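Long-range contacts in 2',5'-phosphodiesterase 12 (Homo sapiens, PDB 4ZKF), which belongs to the endonuclease/exonuclease/phosphatase family, pairing a magnesium-binding DNase I-like domain with an N-terminal domain of the E-set clan: residues A[303-308]-A[343-348]; A[246-251]-A[337-342]; A[71-76]-A[116-121]. All blocks are in the same frame, centred on the assembly; numbering follows the deposited sequence.

Contact 1: residues A[303-308]-A[343-348]; sequences ICVANT and PVIFCG
Cys304 and Ala306 each give their N-H to segment 343-348 and take an N-H back on their carbonyl oxygen, and Thr308 N adds a fifth bond, so the two parallel strands stay in step from end to end. The ladder starts with Cys304 N to Pro343 O at 2.8 Å, returns through Ile345 N to Cys304 O, and goes on with Ala306 N to Ile345 O, all three nearly straight. Past Ala306 it relaxes: Cys347 N reaches Ala306 O at 2.8 Å but tilted out of the carbonyl plane, and Thr308 N meets Cys347 O at 3.1 Å with an N-H...O angle of 140°. Between the rungs, Asn307 CA sits 3.2 Å from Cys347 O in a CA-H...O contact.

On the face carrying Ala306 and Phe346, the Phe346 ring lies over toward strand 302-309. With CG anti to the backbone N (chi1 -175°), its CD1 reaches Ala306 CB at 3.6 Å, an off-centre CH-pi contact, while CE1 meets Thr308 CG2 at the same distance. Helix 317-338, which connects the strands in a right-handed beta-alpha-beta crossover, packs on this face through Ile331 and Met324. The other face is that of Val305, Asn307, Ile345 and Cys347; there Ile303 CD1 touches Ile345 CD1 at 4.2 Å, and strands 147-154 and 199-205 of the second sheet pack against it, as in the DNase I-like sandwich. Asn307 turns its amide to that sheet, bonding Gln203 and the carbonyl of Leu202, with Gln289 a further partner.

Part of the backbone polarity is met by this ladder and more by the flanking strands, with Val305 bonded to Ser291 and Val344 to Asp419. Asn307 brings a buried amide whose oxygen and nitrogen are both bonded, tying the two sheets by polar as well as apolar contacts.

Contact 2: residues A[246-251]-A[337-342]; sequences LLSQHD and DLYPGI
The C-terminal end of helix 317-338 and the turn that follows it meet the edge strand 244-253 here, at the surface of the DNase I-like domain, through Tyr339, Leu338, Leu247, Ser248 and His250. Tyr339 reaches across to the strand, and its OH lies 2.6 Å from Ser248 OG, a short hydrogen bond. Ser248 OG approaches at the edge of the phenol ring, near its plane. The chi1 of Ser248, 58°, sets OG between the backbone N and the carbonyl carbon of its own residue, and from there it also bonds His250 NE2 at 2.7 Å. One serine oxygen therefore links the phenol to the imidazole in a short polar chain.

Leu247 and Ser248 both face Val292 of the neighbouring strand 287-295, which makes them a classic beta bulge; both of their CB atoms are directed at the 337-342 segment. The bulge brings two consecutive residues to Tyr339: Ser248 takes the hydroxyl, while Leu247 CD2 packs 3.7 Å from Tyr339 CE2, coming at the ring obliquely.

His250 fills the other flank. Its NE2 lies 4.1 Å from Tyr339 CE1, at the edge of the phenol, and the two side chains pass at a slant. Leu338, just before Tyr339, lays CD1 against the imidazole, 3.6 Å from His250 CE1, with the two side chains running past each other in opposite directions. Val334, one turn back along the helix, also touches His250, and the backbone oxygen of His250 accepts a hydrogen bond from His330. Beyond Tyr339 the chain bends through an inverse gamma turn centred on Pro340 before Ile342 leads it into strand 344-349.

Contact 3: residues A[71-76]-A[116-121]; sequences PSSPSS and ELESVC
Glu118 extends its side chain from strand 115-118 across to the loop 71-76, laying its carboxylate beside Ser73. CG sits beside the backbone N (chi1 -52°) and the chain runs extended beyond it, which carries OE2 to Ser73 OG at 2.7 Å. The hydroxyl donates this bond from above the carboxylate plane, 37° out of it. Ser73 N reaches the same oxygen at 3.0 Å, but with an N-H...O angle of 121° that bond is weak. OE1, the other carboxylate oxygen, forms a salt bridge with Arg98, and Ser73 OG is also bonded to Trp78 NE1.

Farther along, the Pro71 ring and Val120 cross at about a right angle, Pro71 CD resting 3.6 Å from Val120 CG1. Pro71 O lies over the carboxylate, 3.4 Å from Glu118 OE1; both are acceptors, and no bond joins them.

The contact fastens the long loop between strands 47-53 and 78-80 to an outer strand of the antiparallel sheet in the N-terminal, E-set-related domain. Buried but bonded at both oxygens, the Glu118 carboxylate probably remains ionised, its charge balanced by Arg98.

Contacts 1 and 2 share one piece of the DNase I-like domain: helix 317-338 follows strand 302-309 in the chain, ends in the 337-342 turn of contact 2, and the chain then enters strand 344-349 of contact 1. Their centres are 11 Å apart and they touch directly, Ile342 CD1 lying 3.8 Å from Cys304 CB. Contact 1 also points toward the metal site: His309 and Asp349, which follow directly on its two segments, are magnesium-site residues together with Asn351. Contact 3 stands apart in the N-terminal domain, its centre about 44 Å from that of contact 1 and 48 Å from that of contact 2.

Contact 1: residues A[303-308]-A[343-348]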
ATOM      1  N   ILE A 303     -16.250   9.148   4.527  1.00 14.12           N
ATOM      2  CA  ILE A 303     -14.946   9.738   4.858  1.00 13.34           C
ATOM      3  C   ILE A 303     -14.129  10.010   3.597  1.00 13.38           C
ATOM      4  O   ILE A 303     -14.217   9.274   2.612  1.00 13.38           O
ATOM      5  CB  ILE A 303     -14.121   8.833   5.820  1.00 12.97           C
ATOM      6  CG1 ILE A 303     -14.018   7.411   5.273  1.00 14.11           C
ATOM      7  CG2 ILE A 303     -14.745   8.792   7.219  1.00 20.45           C
ATOM      8  CD1 ILE A 303     -12.984   6.558   5.996  1.00 24.76           C
ATOM      9  N   CYS A 304     -13.339  11.080   3.629  1.00 10.52           N
ATOM     10  CA  CYS A 304     -12.516  11.458   2.484  1.00 12.40           C
ATOM     11  C   CYS A 304     -11.078  11.049   2.764  1.00 13.82           C
ATOM     12  O   CYS A 304     -10.424  11.625   3.632  1.00 13.06           O
ATOM     13  CB  CYS A 304     -12.626  12.971   2.218  1.00 14.51           C
ATOM     14  SG  CYS A 304     -11.646  13.596   0.832  1.00 15.35           S
ATOM     15  N   VAL A 305     -10.596  10.037   2.042  1.00 11.87           N
ATOM     16  CA  VAL A 305      -9.255   9.513   2.275  1.00 10.98           C
ATOM     17  C   VAL A 305      -8.304   9.948   1.164  1.00 12.51           C
ATOM     18  O   VAL A 305      -8.465   9.566  -0.009  1.00 10.79           O
ATOM     19  CB  VAL A 305      -9.257   7.977   2.379  1.00 11.36           C
ATOM     20  CG1 VAL A 305      -7.827   7.456   2.518  1.00  9.65           C
ATOM     21  CG2 VAL A 305     -10.129   7.526   3.552  1.00 12.57           C
ATOM     22  N   ALA A 306      -7.322  10.761   1.538  1.00 11.21           N
ATOM     23  CA  ALA A 306      -6.348  11.268   0.574  1.00  9.47           C
ATOM     24  C   ALA A 306      -4.997  10.634   0.836  1.00 10.14           C
ATOM     25  O   ALA A 306      -4.678  10.287   1.981  1.00 11.62           O
ATOM     26  CB  ALA A 306      -6.256  12.812   0.644  1.00 11.43           C
ATOM     27  N   ASN A 307      -4.194  10.500  -0.218  1.00  9.37           N
ATOM     28  CA  ASN A 307      -2.909   9.813  -0.134  1.00  8.53           C
ATOM     29  C   ASN A 307      -1.970  10.495  -1.093  1.00 10.83           C
ATOM     30  O   ASN A 307      -2.360  10.780  -2.221  1.00  8.23           O
ATOM     31  CB  ASN A 307      -3.072   8.329  -0.488  1.00  8.31           C
ATOM     32  CG  ASN A 307      -1.774   7.538  -0.400  1.00 10.39           C
ATOM     33  OD1 ASN A 307      -0.849   7.889   0.342  1.00 11.34           O
ATOM     34  ND2 ASN A 307      -1.725   6.436  -1.119  1.00  9.30           N
ATOM     35  N   THR A 308      -0.749  10.788  -0.665  1.00 10.69           N
ATOM     36  CA  THR A 308       0.194  11.384  -1.600  1.00  8.71           C
ATOM     37  C   THR A 308       1.647  11.035  -1.319  1.00 10.99           C
ATOM     38  O   THR A 308       1.992  10.463  -0.288  1.00 11.61           O
ATOM     39  CB  THR A 308       0.050  12.935  -1.635  1.00 11.85           C
ATOM     40  OG1 THR A 308       0.705  13.438  -2.803  1.00 12.25           O
ATOM     41  CG2 THR A 308       0.646  13.605  -0.365  1.00 11.95           C
ATOM     42  N   PRO A 343     -15.559  14.043   7.072  1.00 14.56           N
ATOM     43  CA  PRO A 343     -14.228  14.015   7.707  1.00 12.95           C
ATOM     44  C   PRO A 343     -13.116  13.658   6.724  1.00 14.51           C
ATOM     45  O   PRO A 343     -13.341  12.870   5.801  1.00 14.74           O
ATOM     46  CB  PRO A 343     -14.354  12.917   8.762  1.00 17.36           C
ATOM     47  CG  PRO A 343     -15.838  12.727   8.978  1.00 18.62           C
ATOM     48  CD  PRO A 343     -16.481  13.061   7.666  1.00 15.77           C
ATOM     49  N   VAL A 344     -11.926  14.200   6.953  1.00 16.12           N
ATOM     50  CA  VAL A 344     -10.783  13.967   6.076  1.00 13.58           C
ATOM     51  C   VAL A 344      -9.674  13.203   6.819  1.00 14.50           C
ATOM     52  O   VAL A 344      -9.332  13.522   7.958  1.00 11.49           O
ATOM     53  CB  VAL A 344     -10.226  15.317   5.523  1.00 13.85           C
ATOM     54  CG1 VAL A 344      -8.831  15.136   4.928  1.00 13.30           C
ATOM     55  CG2 VAL A 344     -11.190  15.908   4.493  1.00 12.73           C
ATOM     56  N   ILE A 345      -9.161  12.161   6.172  1.00 10.80           N
ATOM     57  CA  ILE A 345      -7.919  11.490   6.563  1.00  9.73           C
ATOM     58  C   ILE A 345      -6.934  11.701   5.431  1.00 13.07           C
ATOM     59  O   ILE A 345      -7.251  11.363   4.300  1.00 11.73           O
ATOM     60  CB  ILE A 345      -8.134   9.983   6.775  1.00  8.70           C
ATOM     61  CG1 ILE A 345      -9.141   9.749   7.882  1.00 10.59           C
ATOM     62  CG2 ILE A 345      -6.807   9.257   7.059  1.00 11.14           C
ATOM     63  CD1 ILE A 345      -9.670   8.316   7.911  1.00 13.90           C
ATOM     64  N   PHE A 346      -5.749  12.245   5.713  1.00  8.76           N
ATOM     65  CA  PHE A 346      -4.814  12.542   4.634  1.00  9.02           C
ATOM     66  C   PHE A 346      -3.473  11.902   4.956  1.00 11.31           C
ATOM     67  O   PHE A 346      -2.696  12.431   5.745  1.00 10.14           O
ATOM     68  CB  PHE A 346      -4.745  14.068   4.425  1.00  8.66           C
ATOM     69  CG  PHE A 346      -3.900  14.522   3.241  1.00 14.13           C
ATOM     70  CD1 PHE A 346      -3.260  13.624   2.397  1.00  9.85           C
ATOM     71  CD2 PHE A 346      -3.828  15.867   2.942  1.00 13.29           C
ATOM     72  CE1 PHE A 346      -2.494  14.066   1.309  1.00 10.65           C
ATOM     73  CE2 PHE A 346      -3.105  16.331   1.871  1.00 13.88           C
ATOM     74  CZ  PHE A 346      -2.415  15.432   1.055  1.00 10.72           C
ATOM     75  N   CYS A 347      -3.242  10.743   4.334  1.00  9.88           N
ATOM     76  CA  CYS A 347      -2.030   9.952   4.506  1.00  8.79           C
ATOM     77  C   CYS A 347      -0.966  10.381   3.523  1.00 11.66           C
ATOM     78  O   CYS A 347      -1.278  10.870   2.437  1.00 11.59           O
ATOM     79  CB  CYS A 347      -2.327   8.462   4.292  1.00  9.37           C
ATOM     80  SG  CYS A 347      -3.417   7.723   5.527  1.00 13.59           S
ATOM     81  N   GLY A 348       0.296  10.162   3.863  1.00 10.89           N
ATOM     82  CA  GLY A 348       1.302  10.316   2.840  1.00 10.28           C
ATOM     83  C   GLY A 348       2.731  10.281   3.306  1.00 10.98           C
ATOM     84  O   GLY A 348       3.024  10.347   4.494  1.00  9.36           O
TER

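Contact 2: residues A[246-251]-A[337-342]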
ATOM      1  N   LEU A 246     -16.332   1.899  -1.916  1.00 12.51           N
ATOM      2  CA  LEU A 246     -15.755   3.042  -2.603  1.00 10.98           C
ATOM      3  C   LEU A 246     -16.857   3.849  -3.293  1.00 15.75           C
ATOM      4  O   LEU A 246     -17.478   3.369  -4.244  1.00 14.75           O
ATOM      5  CB  LEU A 246     -14.722   2.582  -3.625  1.00 11.07           C
ATOM      6  CG  LEU A 246     -14.072   3.714  -4.429  1.00 13.19           C
ATOM      7  CD1 LEU A 246     -13.367   4.730  -3.529  1.00 12.17           C
ATOM      8  CD2 LEU A 246     -13.108   3.153  -5.455  1.00 12.83           C
ATOM      9  N   LEU A 247     -17.093   5.071  -2.823  1.00 11.32           N
ATOM     10  CA  LEU A 247     -18.190   5.879  -3.364  1.00 15.29           C
ATOM     11  C   LEU A 247     -17.734   6.714  -4.560  1.00 16.50           C
ATOM     12  O   LEU A 247     -18.385   6.724  -5.609  1.00 17.26           O
ATOM     13  CB  LEU A 247     -18.782   6.776  -2.274  1.00 14.11           C
ATOM     14  CG  LEU A 247     -20.035   7.602  -2.601  1.00 17.88           C
ATOM     15  CD1 LEU A 247     -21.210   6.722  -3.061  1.00 14.36           C
ATOM     16  CD2 LEU A 247     -20.448   8.424  -1.371  1.00 18.02           C
ATOM     17  N   SER A 248     -16.613   7.412  -4.427  1.00 13.94           N
ATOM     18  CA  SER A 248     -16.113   8.189  -5.562  1.00 14.02           C
ATOM     19  C   SER A 248     -14.608   8.418  -5.492  1.00 13.23           C
ATOM     20  O   SER A 248     -14.000   8.245  -4.435  1.00 13.16           O
ATOM     21  CB  SER A 248     -16.847   9.538  -5.657  1.00 17.49           C
ATOM     22  OG  SER A 248     -16.703  10.314  -4.474  1.00 15.76           O
ATOM     23  N   GLN A 249     -14.016   8.792  -6.626  1.00 13.86           N
ATOM     24  CA  GLN A 249     -12.571   9.030  -6.701  1.00 12.97           C
ATOM     25  C   GLN A 249     -12.297  10.392  -7.291  1.00 14.87           C
ATOM     26  O   GLN A 249     -13.011  10.836  -8.181  1.00 13.63           O
ATOM     27  CB  GLN A 249     -11.892   7.960  -7.545  1.00 12.75           C
ATOM     28  CG  GLN A 249     -12.015   6.571  -6.982  1.00 13.59           C
ATOM     29  CD  GLN A 249     -11.370   5.563  -7.880  1.00 21.20           C
ATOM     30  OE1 GLN A 249     -12.034   4.956  -8.724  1.00 21.64           O
ATOM     31  NE2 GLN A 249     -10.063   5.397  -7.739  1.00 16.16           N
ATOM     32  N   HIS A 250     -11.254  11.058  -6.811  1.00 12.32           N
ATOM     33  CA  HIS A 250     -11.012  12.437  -7.209  1.00 13.91           C
ATOM     34  C   HIS A 250      -9.516  12.691  -7.320  1.00 13.14           C
ATOM     35  O   HIS A 250      -9.022  13.698  -6.829  1.00 13.81           O
ATOM     36  CB  HIS A 250     -11.663  13.407  -6.203  1.00 14.76           C
ATOM     37  CG  HIS A 250     -13.111  13.115  -5.947  1.00 14.61           C
ATOM     38  ND1 HIS A 250     -14.127  13.732  -6.641  1.00 15.53           N
ATOM     39  CD2 HIS A 250     -13.708  12.228  -5.114  1.00 16.28           C
ATOM     40  CE1 HIS A 250     -15.291  13.251  -6.237  1.00 15.51           C
ATOM     41  NE2 HIS A 250     -15.064  12.336  -5.313  1.00 17.00           N
ATOM     42  N   ASP A 251      -8.790  11.762  -7.939  1.00 12.92           N
ATOM     43  CA  ASP A 251      -7.339  11.897  -8.050  1.00 10.39           C
ATOM     44  C   ASP A 251      -6.968  13.106  -8.900  1.00 16.00           C
ATOM     45  O   ASP A 251      -7.644  13.395  -9.886  1.00 13.74           O
ATOM     46  CB  ASP A 251      -6.691  10.653  -8.677  1.00 12.33           C
ATOM     47  CG  ASP A 251      -7.007   9.366  -7.930  1.00 13.65           C
ATOM     48  OD1 ASP A 251      -7.625   9.397  -6.834  1.00 11.09           O
ATOM     49  OD2 ASP A 251      -6.618   8.303  -8.455  1.00 13.52           O
ATOM     50  N   ASP A 337     -17.542  20.793  -0.801  1.00 24.24           N
ATOM     51  CA  ASP A 337     -18.412  21.224  -1.899  1.00 24.33           C
ATOM     52  C   ASP A 337     -19.130  20.039  -2.528  1.00 25.32           C
ATOM     53  O   ASP A 337     -20.348  20.042  -2.622  1.00 26.37           O
ATOM     54  CB  ASP A 337     -17.629  21.978  -2.983  1.00 27.10           C
ATOM     55  CG  ASP A 337     -16.951  23.228  -2.460  1.00 29.19           C
ATOM     56  OD1 ASP A 337     -17.323  23.700  -1.364  1.00 35.79           O
ATOM     57  OD2 ASP A 337     -16.047  23.746  -3.153  1.00 36.42           O
ATOM     58  N   LEU A 338     -18.384  19.023  -2.958  1.00 21.18           N
ATOM     59  CA  LEU A 338     -19.004  17.872  -3.617  1.00 22.85           C
ATOM     60  C   LEU A 338     -19.755  17.025  -2.609  1.00 22.88           C
ATOM     61  O   LEU A 338     -20.727  16.353  -2.950  1.00 24.55           O
ATOM     62  CB  LEU A 338     -17.960  17.024  -4.342  1.00 18.67           C
ATOM     63  CG  LEU A 338     -17.184  17.720  -5.459  1.00 24.89           C
ATOM     64  CD1 LEU A 338     -16.243  16.729  -6.118  1.00 19.54           C
ATOM     65  CD2 LEU A 338     -18.127  18.342  -6.492  1.00 24.29           C
ATOM     66  N   TYR A 339     -19.285  17.061  -1.367  1.00 18.45           N
ATOM     67  CA  TYR A 339     -19.962  16.443  -0.240  1.00 18.39           C
ATOM     68  C   TYR A 339     -20.065  17.507   0.841  1.00 21.21           C
ATOM     69  O   TYR A 339     -19.198  18.363   0.934  1.00 20.98           O
ATOM     70  CB  TYR A 339     -19.200  15.214   0.267  1.00 19.62           C
ATOM     71  CG  TYR A 339     -19.148  14.078  -0.727  1.00 17.81           C
ATOM     72  CD1 TYR A 339     -18.132  13.999  -1.668  1.00 16.77           C
ATOM     73  CD2 TYR A 339     -20.122  13.088  -0.722  1.00 18.70           C
ATOM     74  CE1 TYR A 339     -18.087  12.969  -2.580  1.00 17.24           C
ATOM     75  CE2 TYR A 339     -20.088  12.056  -1.618  1.00 18.89           C
ATOM     76  CZ  TYR A 339     -19.069  11.997  -2.550  1.00 20.48           C
ATOM     77  OH  TYR A 339     -19.040  10.964  -3.444  1.00 19.39           O
ATOM     78  N   PRO A 340     -21.119  17.460   1.661  1.00 21.03           N
ATOM     79  CA  PRO A 340     -21.365  18.561   2.603  1.00 22.64           C
ATOM     80  C   PRO A 340     -20.577  18.474   3.915  1.00 23.42           C
ATOM     81  O   PRO A 340     -21.185  18.408   4.984  1.00 26.43           O
ATOM     82  CB  PRO A 340     -22.869  18.440   2.877  1.00 27.36           C
ATOM     83  CG  PRO A 340     -23.129  16.969   2.759  1.00 31.57           C
ATOM     84  CD  PRO A 340     -22.213  16.471   1.665  1.00 25.10           C
ATOM     85  N   GLY A 341     -19.249  18.479   3.835  1.00 20.92           N
ATOM     86  CA  GLY A 341     -18.418  18.549   5.028  1.00 16.97           C
ATOM     87  C   GLY A 341     -18.164  17.214   5.701  1.00 22.14           C
ATOM     88  O   GLY A 341     -18.495  17.037   6.870  1.00 28.58           O
ATOM     89  N   ILE A 342     -17.561  16.277   4.977  1.00 17.80           N
ATOM     90  CA  ILE A 342     -17.252  14.958   5.525  1.00 14.33           C
ATOM     91  C   ILE A 342     -15.827  14.938   6.104  1.00 15.94           C
ATOM     92  O   ILE A 342     -14.984  15.724   5.677  1.00 15.70           O
ATOM     93  CB  ILE A 342     -17.386  13.868   4.462  1.00 12.84           C
ATOM     94  CG1 ILE A 342     -16.488  14.186   3.260  1.00 13.36           C
ATOM     95  CG2 ILE A 342     -18.860  13.716   4.025  1.00 17.33           C
ATOM     96  CD1 ILE A 342     -16.433  13.071   2.239  1.00 18.24           C
TER

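Contact 3: residues A[71-76]-A[116-121]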
ATOM      1  N   PRO A  71       5.442 -25.791 -13.537  1.00 30.35           N
ATOM      2  CA  PRO A  71       5.965 -27.143 -13.752  1.00 31.93           C
ATOM      3  C   PRO A  71       4.904 -28.189 -13.447  1.00 29.29           C
ATOM      4  O   PRO A  71       3.958 -27.908 -12.715  1.00 28.26           O
ATOM      5  CB  PRO A  71       7.116 -27.252 -12.748  1.00 30.67           C
ATOM      6  CG  PRO A  71       7.528 -25.855 -12.469  1.00 34.05           C
ATOM      7  CD  PRO A  71       6.300 -24.996 -12.638  1.00 32.13           C
ATOM      8  N   SER A  72       5.075 -29.385 -13.989  1.00 26.93           N
ATOM      9  CA  SER A  72       4.153 -30.477 -13.725  1.00 27.58           C
ATOM     10  C   SER A  72       4.933 -31.676 -13.201  1.00 32.87           C
ATOM     11  O   SER A  72       6.038 -31.953 -13.666  1.00 36.41           O
ATOM     12  CB  SER A  72       3.379 -30.840 -14.991  1.00 32.58           C
ATOM     13  OG  SER A  72       2.238 -31.619 -14.683  1.00 39.23           O
ATOM     14  N   SER A  73       4.365 -32.376 -12.227  1.00 25.28           N
ATOM     15  CA  SER A  73       5.039 -33.514 -11.614  1.00 27.23           C
ATOM     16  C   SER A  73       4.016 -34.592 -11.256  1.00 29.48           C
ATOM     17  O   SER A  73       2.819 -34.309 -11.224  1.00 29.18           O
ATOM     18  CB  SER A  73       5.822 -33.050 -10.380  1.00 27.24           C
ATOM     19  OG  SER A  73       4.943 -32.566  -9.377  1.00 30.62           O
ATOM     20  N   PRO A  74       4.473 -35.837 -11.012  1.00 30.66           N
ATOM     21  CA  PRO A  74       3.546 -36.925 -10.663  1.00 29.77           C
ATOM     22  C   PRO A  74       2.701 -36.630  -9.427  1.00 33.83           C
ATOM     23  O   PRO A  74       3.222 -36.125  -8.435  1.00 29.51           O
ATOM     24  CB  PRO A  74       4.480 -38.108 -10.390  1.00 29.10           C
ATOM     25  CG  PRO A  74       5.693 -37.817 -11.188  1.00 35.34           C
ATOM     26  CD  PRO A  74       5.856 -36.324 -11.158  1.00 33.38           C
ATOM     27  N   SER A  75       1.415 -36.966  -9.498  1.00 33.44           N
ATOM     28  CA  SER A  75       0.490 -36.764  -8.387  1.00 34.79           C
ATOM     29  C   SER A  75       0.922 -37.490  -7.117  1.00 32.50           C
ATOM     30  O   SER A  75       0.617 -37.045  -6.012  1.00 30.07           O
ATOM     31  CB  SER A  75      -0.919 -37.211  -8.787  1.00 42.06           C
ATOM     32  OG  SER A  75      -1.624 -36.152  -9.422  1.00 49.89           O
ATOM     33  N   SER A  76       1.639 -38.598  -7.271  1.00 33.99           N
ATOM     34  CA  SER A  76       1.989 -39.428  -6.126  1.00 33.74           C
ATOM     35  C   SER A  76       3.160 -38.851  -5.345  1.00 28.46           C
ATOM     36  O   SER A  76       3.521 -39.358  -4.289  1.00 32.04           O
ATOM     37  CB  SER A  76       2.304 -40.857  -6.577  1.00 36.89           C
ATOM     38  OG  SER A  76       3.276 -40.873  -7.606  1.00 35.53           O
ATOM     39  N   GLU A 116      -4.876 -26.525 -11.354  1.00 21.43           N
ATOM     40  CA  GLU A 116      -3.918 -26.747 -10.279  1.00 17.72           C
ATOM     41  C   GLU A 116      -2.557 -26.263 -10.723  1.00 21.63           C
ATOM     42  O   GLU A 116      -2.258 -26.230 -11.919  1.00 21.29           O
ATOM     43  CB  GLU A 116      -3.877 -28.225  -9.863  1.00 21.44           C
ATOM     44  CG  GLU A 116      -3.339 -29.188 -10.912  1.00 27.90           C
ATOM     45  CD  GLU A 116      -3.151 -30.608 -10.371  1.00 38.13           C
ATOM     46  OE1 GLU A 116      -2.229 -31.311 -10.842  1.00 44.18           O
ATOM     47  OE2 GLU A 116      -3.923 -31.026  -9.482  1.00 41.34           O
ATOM     48  N   LEU A 117      -1.734 -25.855  -9.765  1.00 17.11           N
ATOM     49  CA  LEU A 117      -0.398 -25.413 -10.108  1.00 17.95           C
ATOM     50  C   LEU A 117       0.562 -25.636  -8.953  1.00 17.13           C
ATOM     51  O   LEU A 117       0.158 -25.700  -7.789  1.00 16.53           O
ATOM     52  CB  LEU A 117      -0.393 -23.939 -10.528  1.00 18.75           C
ATOM     53  CG  LEU A 117      -0.575 -22.820  -9.509  1.00 23.51           C
ATOM     54  CD1 LEU A 117      -0.357 -21.471 -10.202  1.00 27.34           C
ATOM     55  CD2 LEU A 117      -1.937 -22.854  -8.851  1.00 25.94           C
ATOM     56  N   GLU A 118       1.836 -25.752  -9.305  1.00 17.74           N
ATOM     57  CA  GLU A 118       2.893 -26.049  -8.355  1.00 16.61           C
ATOM     58  C   GLU A 118       3.805 -24.842  -8.225  1.00 18.35           C
ATOM     59  O   GLU A 118       3.977 -24.081  -9.179  1.00 18.67           O
ATOM     60  CB  GLU A 118       3.706 -27.271  -8.814  1.00 16.62           C
ATOM     61  CG  GLU A 118       2.892 -28.503  -9.150  1.00 22.07           C
ATOM     62  CD  GLU A 118       3.747 -29.625  -9.738  1.00 21.86           C
ATOM     63  OE1 GLU A 118       4.980 -29.465  -9.822  1.00 20.28           O
ATOM     64  OE2 GLU A 118       3.185 -30.666 -10.120  1.00 23.77           O
ATOM     65  N   SER A 119       4.407 -24.670  -7.055  1.00 13.82           N
ATOM     66  CA  SER A 119       5.391 -23.614  -6.865  1.00 13.95           C
ATOM     67  C   SER A 119       6.676 -23.989  -7.600  1.00 19.02           C
ATOM     68  O   SER A 119       6.937 -25.173  -7.830  1.00 19.30           O
ATOM     69  CB  SER A 119       5.675 -23.391  -5.376  1.00 13.35           C
ATOM     70  OG  SER A 119       6.264 -24.539  -4.783  1.00 14.44           O
ATOM     71  N   VAL A 120       7.474 -22.991  -7.966  1.00 16.40           N
ATOM     72  CA  VAL A 120       8.766 -23.278  -8.585  1.00 21.82           C
ATOM     73  C   VAL A 120       9.849 -23.210  -7.534  1.00 23.45           C
ATOM     74  O   VAL A 120      10.973 -23.657  -7.759  1.00 28.34           O
ATOM     75  CB  VAL A 120       9.091 -22.308  -9.738  1.00 23.09           C
ATOM     76  CG1 VAL A 120       8.029 -22.405 -10.800  1.00 28.38           C
ATOM     77  CG2 VAL A 120       9.202 -20.889  -9.234  1.00 27.01           C
ATOM     78  N   CYS A 121       9.494 -22.676  -6.369  1.00 18.26           N
ATOM     79  CA  CYS A 121      10.424 -22.555  -5.254  1.00 21.48           C
ATOM     80  C   CYS A 121      10.050 -23.522  -4.128  1.00 22.20           C
ATOM     81  O   CYS A 121       8.941 -24.063  -4.106  1.00 18.40           O
ATOM     82  CB  CYS A 121      10.417 -21.124  -4.731  1.00 23.18           C
ATOM     83  SG  CYS A 121       8.746 -20.569  -4.293  1.00 24.80           S
TER